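Local coordinates for protein putative sporulation-specific glycosylase YdhD (PDB 3CZ8) that probably hydrolyses glycosidic bonds in a polysaccharide during sporulation, through a family 18 glycoside hydrolase domain that makes up this chain, at residues 257-262 with 285-290. The protein carries 1 engineered substitution. Numbering follows the deposited sequence. Where two conformers were deposited one is given.
Sequences IQYSAE and VRSMSR
An offset cation-pi stack of Y259 and R286 joins an edge strand of the small antiparallel sheet, 258-260, to the first turn of helix 285-297, which returns the chain to the TIM barrel of this glycoside hydrolase family 18 domain. The R286 guanidinium lies flat on the Y259 ring, their planes 8° apart, with R286 CZ 4.2 Å from the ring centroid and displaced from its centre. R286 CD sits more squarely over the same face, 3.9 Å from that centroid, in a CH-pi contact. Arginine suits the place because its aliphatic stem and flat cation can both lie on one aromatic face; with CG anti to the backbone N (chi1 -164°) and the chain extended, it runs from the phenol end of the ring back toward the strand. Tyrosine offers both that face and, at its far end, a hydroxyl that hydrogen-bonds to Q264 OE1. One residue further along the helix, in the conformer given, S287 OG comes within 3.2 Å of Y259 CE1 and hydrogen-bonds to the backbone carbonyl of Q264; serine's small side chain is consistent with Y259 OH lying 3.7 Å from S287 CA. A leucine in place of Y259 would probably cost R286 its flat stacking surface and leave Q264 OE1 without this phenol partner. Strand 265-271 pairs with 258-260 and touches S287 through P266, while M288 packs on M251 of the second subunit.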
loop_
_atom_site.group_PDB
_atom_site.type_symbol
_atom_site.label_atom_id
_atom_site.label_comp_id
_atom_site.label_asym_id
_atom_site.label_seq_id
_atom_site.Cartn_x
_atom_site.Cartn_y
_atom_site.Cartn_z
ATOM N N ILE A 257 -17.720 -6.708 -13.243
ATOM C CA ILE A 257 -17.860 -6.034 -11.954
ATOM C C ILE A 257 -19.276 -5.494 -11.799
ATOM O O ILE A 257 -19.663 -4.517 -12.458
ATOM C CB ILE A 257 -16.815 -4.907 -11.765
ATOM C CG1 ILE A 257 -15.392 -5.472 -11.861
ATOM C CG2 ILE A 257 -17.015 -4.203 -10.417
ATOM C CD1 ILE A 257 -14.306 -4.418 -12.057
ATOM N N GLN A 258 -20.047 -6.153 -10.939
ATOM C CA GLN A 258 -21.414 -5.723 -10.646
ATOM C C GLN A 258 -21.498 -4.859 -9.386
ATOM O O GLN A 258 -20.532 -4.747 -8.631
ATOM C CB GLN A 258 -22.388 -6.910 -10.599
ATOM C CG GLN A 258 -21.797 -8.221 -10.122
ATOM C CD GLN A 258 -22.684 -9.415 -10.423
ATOM O OE1 GLN A 258 -22.262 -10.561 -10.277
ATOM N NE2 GLN A 258 -23.920 -9.153 -10.840
ATOM N N TYR A 259 -22.660 -4.247 -9.180
ATOM C CA TYR A 259 -22.839 -3.240 -8.145
ATOM C C TYR A 259 -24.149 -3.471 -7.398
ATOM O O TYR A 259 -25.226 -3.480 -8.003
ATOM C CB TYR A 259 -22.830 -1.849 -8.787
ATOM C CG TYR A 259 -22.660 -0.699 -7.823
ATOM C CD1 TYR A 259 -21.398 -0.350 -7.341
ATOM C CD2 TYR A 259 -23.756 0.058 -7.410
ATOM C CE1 TYR A 259 -21.231 0.715 -6.462
ATOM C CE2 TYR A 259 -23.602 1.124 -6.531
ATOM C CZ TYR A 259 -22.337 1.447 -6.061
ATOM O OH TYR A 259 -22.176 2.500 -5.195
ATOM N N SER A 260 -24.048 -3.672 -6.085
ATOM C CA SER A 260 -25.227 -3.824 -5.239
ATOM C C SER A 260 -25.920 -2.480 -5.066
ATOM O O SER A 260 -25.285 -1.494 -4.697
ATOM C CB SER A 260 -24.852 -4.408 -3.879
ATOM O OG SER A 260 -25.989 -4.499 -3.041
ATOM N N ALA A 261 -27.216 -2.446 -5.360
ATOM C CA ALA A 261 -28.006 -1.225 -5.242
ATOM C C ALA A 261 -28.285 -0.906 -3.776
ATOM O O ALA A 261 -28.194 0.252 -3.359
ATOM C CB ALA A 261 -29.308 -1.356 -6.023
ATOM N N GLU A 262 -28.612 -1.950 -3.012
ATOM C CA GLU A 262 -28.891 -1.853 -1.582
ATOM C C GLU A 262 -27.659 -1.391 -0.802
ATOM O O GLU A 262 -27.731 -0.453 -0.004
ATOM C CB GLU A 262 -29.371 -3.212 -1.053
ATOM C CG GLU A 262 -29.791 -3.231 0.417
ATOM C CD GLU A 262 -29.964 -4.640 0.974
ATOM O OE1 GLU A 262 -29.871 -4.807 2.209
ATOM O OE2 GLU A 262 -30.189 -5.583 0.185
ATOM N N VAL A 285 -14.843 3.596 -7.445
ATOM C CA VAL A 285 -14.994 5.050 -7.550
ATOM C C VAL A 285 -16.413 5.503 -7.193
ATOM O O VAL A 285 -16.598 6.550 -6.566
ATOM C CB VAL A 285 -14.610 5.571 -8.964
ATOM C CG1 VAL A 285 -14.341 7.074 -8.941
ATOM C CG2 VAL A 285 -13.390 4.836 -9.501
ATOM N N ARG A 286 -17.400 4.697 -7.579
ATOM C CA ARG A 286 -18.810 4.995 -7.327
ATOM C C ARG A 286 -19.178 4.860 -5.845
ATOM O O ARG A 286 -19.909 5.696 -5.313
ATOM C CB ARG A 286 -19.701 4.083 -8.175
ATOM C CG ARG A 286 -21.152 4.532 -8.289
ATOM C CD ARG A 286 -21.954 3.553 -9.124
ATOM N NE ARG A 286 -23.387 3.839 -9.106
ATOM C CZ ARG A 286 -24.318 3.067 -9.662
ATOM N NH1 ARG A 286 -23.980 1.946 -10.289
ATOM N NH2 ARG A 286 -25.596 3.416 -9.589
ATOM N N SER A 287 -18.673 3.804 -5.201
ATOM C CA SER A 287 -18.938 3.545 -3.785
ATOM C C SER A 287 -18.273 4.561 -2.876
ATOM O O SER A 287 -18.845 4.966 -1.858
ATOM C CB SER A 287 -18.466 2.149 -3.412
ATOM O OG SER A 287 -19.400 1.202 -3.861
ATOM N N MET A 288 -17.064 4.967 -3.257
ATOM C CA MET A 288 -16.296 5.961 -2.527
ATOM C C MET A 288 -16.914 7.347 -2.682
ATOM O O MET A 288 -16.828 8.168 -1.765
ATOM C CB MET A 288 -14.837 5.964 -2.997
ATOM C CG MET A 288 -13.818 6.323 -1.913
ATOM S SD MET A 288 -12.874 4.935 -1.235
ATOM C CE MET A 288 -14.098 4.067 -0.293
ATOM N N SER A 289 -17.527 7.597 -3.841
ATOM C CA SER A 289 -18.301 8.821 -4.078
ATOM C C SER A 289 -19.494 8.914 -3.133
ATOM O O SER A 289 -19.722 9.962 -2.529
ATOM C CB SER A 289 -18.794 8.895 -5.525
ATOM O OG SER A 289 -17.718 9.121 -6.414
ATOM N N ARG A 290 -20.230 7.807 -3.010
ATOM C CA ARG A 290 -21.394 7.706 -2.126
ATOM C C ARG A 290 -21.059 7.934 -0.653
ATOM O O ARG A 290 -21.898 8.410 0.108
ATOM C CB ARG A 290 -22.099 6.351 -2.298
ATOM C CG ARG A 290 -23.065 6.275 -3.486
ATOM C CD ARG A 290 -24.292 7.180 -3.305
ATOM N NE ARG A 290 -25.184 6.720 -2.238
ATOM C CZ ARG A 290 -26.422 6.266 -2.424
ATOM N NH1 ARG A 290 -27.144 5.870 -1.383
ATOM N NH2 ARG A 290 -26.949 6.208 -3.642
#